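Local coordinates for putative immunoglobulin-blocking virulence protein (Mycoplasma mycoides subsp. capri, PDB 7ADK) that probably acts as a mycoplasma virulence factor that blocks host immunoglobulins, at residues E216-G221 and I288-Q293. Numbering follows the deposited sequence.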
loop_
_atom_site.group_PDB
_atom_site.type_symbol
_atom_site.label_atom_id
_atom_site.label_comp_id
_atom_site.label_asym_id
_atom_site.label_seq_id
_atom_site.Cartn_x
_atom_site.Cartn_y
_atom_site.Cartn_z
ATOM N N GLU A 216 -8.500 29.735 -39.562
ATOM C CA GLU A 216 -7.264 29.905 -40.334
ATOM C C GLU A 216 -7.113 28.887 -41.475
ATOM O O GLU A 216 -6.547 29.217 -42.511
ATOM C CB GLU A 216 -6.060 29.884 -39.383
ATOM C CG GLU A 216 -4.706 30.226 -40.027
ATOM C CD GLU A 216 -3.917 29.056 -40.644
ATOM O OE1 GLU A 216 -4.241 27.875 -40.422
ATOM O OE2 GLU A 216 -2.919 29.321 -41.337
ATOM N N GLU A 217 -7.679 27.687 -41.346
ATOM C CA GLU A 217 -7.662 26.677 -42.405
ATOM C C GLU A 217 -8.707 26.971 -43.496
ATOM O O GLU A 217 -8.395 26.873 -44.679
ATOM C CB GLU A 217 -7.822 25.277 -41.790
ATOM C CG GLU A 217 -7.592 24.111 -42.755
ATOM C CD GLU A 217 -6.122 23.809 -43.071
ATOM O OE1 GLU A 217 -5.263 24.708 -42.986
ATOM O OE2 GLU A 217 -5.808 22.649 -43.416
ATOM N N PHE A 218 -9.911 27.424 -43.129
ATOM C CA PHE A 218 -10.904 27.929 -44.089
ATOM C C PHE A 218 -10.399 29.158 -44.859
ATOM O O PHE A 218 -10.716 29.321 -46.035
ATOM C CB PHE A 218 -12.204 28.284 -43.367
ATOM C CG PHE A 218 -13.159 27.135 -43.154
ATOM C CD1 PHE A 218 -12.877 26.133 -42.213
ATOM C CD2 PHE A 218 -14.357 27.079 -43.880
ATOM C CE1 PHE A 218 -13.798 25.105 -41.973
ATOM C CE2 PHE A 218 -15.275 26.049 -43.648
ATOM C CZ PHE A 218 -15.002 25.070 -42.683
ATOM N N ASN A 219 -9.588 30.005 -44.224
ATOM C CA ASN A 219 -8.891 31.123 -44.875
ATOM C C ASN A 219 -7.733 30.695 -45.811
ATOM O O ASN A 219 -7.188 31.537 -46.521
ATOM C CB ASN A 219 -8.434 32.151 -43.820
ATOM C CG ASN A 219 -9.542 32.983 -43.201
ATOM O OD1 ASN A 219 -10.713 32.863 -43.503
ATOM N ND2 ASN A 219 -9.215 33.899 -42.346
ATOM N N SER A 220 -7.351 29.417 -45.873
ATOM C CA SER A 220 -6.401 28.909 -46.869
ATOM C C SER A 220 -7.058 28.710 -48.248
ATOM O O SER A 220 -8.279 28.596 -48.374
ATOM C CB SER A 220 -5.700 27.646 -46.363
ATOM O OG SER A 220 -6.518 26.506 -46.473
ATOM N N GLY A 221 -6.261 28.664 -49.312
ATOM C CA GLY A 221 -6.755 28.616 -50.687
ATOM C C GLY A 221 -7.351 27.282 -51.157
ATOM O O GLY A 221 -7.874 27.215 -52.266
ATOM N N ILE A 288 -19.645 25.326 -36.897
ATOM C CA ILE A 288 -18.881 26.280 -36.079
ATOM C C ILE A 288 -17.974 27.183 -36.924
ATOM O O ILE A 288 -17.954 28.389 -36.702
ATOM C CB ILE A 288 -18.092 25.560 -34.957
ATOM C CG1 ILE A 288 -17.055 24.547 -35.475
ATOM C CG2 ILE A 288 -19.069 24.870 -34.016
ATOM C CD1 ILE A 288 -16.335 23.722 -34.415
ATOM N N ALA A 289 -17.302 26.659 -37.953
ATOM C CA ALA A 289 -16.471 27.456 -38.855
ATOM C C ALA A 289 -17.254 28.376 -39.826
ATOM O O ALA A 289 -16.635 29.077 -40.622
ATOM C CB ALA A 289 -15.528 26.517 -39.591
ATOM N N ASN A 290 -18.596 28.390 -39.784
ATOM C CA ASN A 290 -19.485 29.209 -40.614
ATOM C C ASN A 290 -20.671 29.856 -39.864
ATOM O O ASN A 290 -21.571 30.378 -40.513
ATOM C CB ASN A 290 -20.001 28.348 -41.762
ATOM C CG ASN A 290 -18.958 27.946 -42.778
ATOM O OD1 ASN A 290 -18.625 28.668 -43.692
ATOM N ND2 ASN A 290 -18.472 26.754 -42.706
ATOM N N LEU A 291 -20.700 29.836 -38.527
ATOM C CA LEU A 291 -21.637 30.591 -37.685
ATOM C C LEU A 291 -21.375 32.109 -37.818
ATOM O O LEU A 291 -20.224 32.535 -37.816
ATOM C CB LEU A 291 -21.453 30.143 -36.212
ATOM C CG LEU A 291 -22.607 29.341 -35.591
ATOM C CD1 LEU A 291 -22.800 27.973 -36.216
ATOM C CD2 LEU A 291 -22.378 29.115 -34.107
ATOM N N ASP A 292 -22.414 32.942 -37.866
ATOM C CA ASP A 292 -22.309 34.406 -37.802
ATOM C C ASP A 292 -22.491 34.979 -36.384
ATOM O O ASP A 292 -23.581 34.979 -35.814
ATOM C CB ASP A 292 -23.208 35.103 -38.849
ATOM C CG ASP A 292 -24.680 34.665 -38.962
ATOM O OD1 ASP A 292 -25.010 33.492 -38.682
ATOM O OD2 ASP A 292 -25.492 35.452 -39.501
ATOM N N GLN A 293 -21.408 35.553 -35.850
ATOM C CA GLN A 293 -21.324 36.196 -34.536
ATOM C C GLN A 293 -22.438 37.228 -34.289
ATOM O O GLN A 293 -22.938 37.364 -33.172
ATOM C CB GLN A 293 -19.918 36.817 -34.422
ATOM C CG GLN A 293 -19.740 37.746 -33.214
ATOM C CD GLN A 293 -18.307 38.026 -32.791
ATOM O OE1 GLN A 293 -17.336 37.488 -33.292
ATOM N NE2 GLN A 293 -18.110 38.876 -31.827
#
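Phe218 carries the whole of the 216-221 side of this contact, reaching from the C-terminal part of helix 209-218 to Ala289 and Asn290. Its CG is anti to the carbonyl carbon and beside the backbone N (chi1 -85°), which directs the ring at the loop that follows helix 280-288. The methyl of Ala289 sits over one ring face in a CH-pi contact: CB is 3.7 Å from the Phe218 ring centroid, displaced toward the rim, and Phe218 CE1 is the atom nearest to it. Asn290 arrives obliquely, its ND2 3.4 Å from Phe218 CE2 and its amide plane turned 73° from the ring. That same ND2 is hydrogen-bonded to Trp286 O in the preceding helix 280-288, which ties the amide nitrogen down beside the phenyl group. The contact is small helix-to-loop packing at the surface of a part of the chain built of short helices and loops, with no strand between the two segments; Ile227 of helix 227-235 also touches Phe218. No hydrogen bond crosses between the segments. Past Asn219, Ser220 fastens the turn leaving helix 209-218: Glu217 O accepts hydrogen bonds from both Ser220 N, at 3.0 Å, and Ser220 OG, the hydroxyl lying in the carbonyl plane at a C=O...OG angle of 148°.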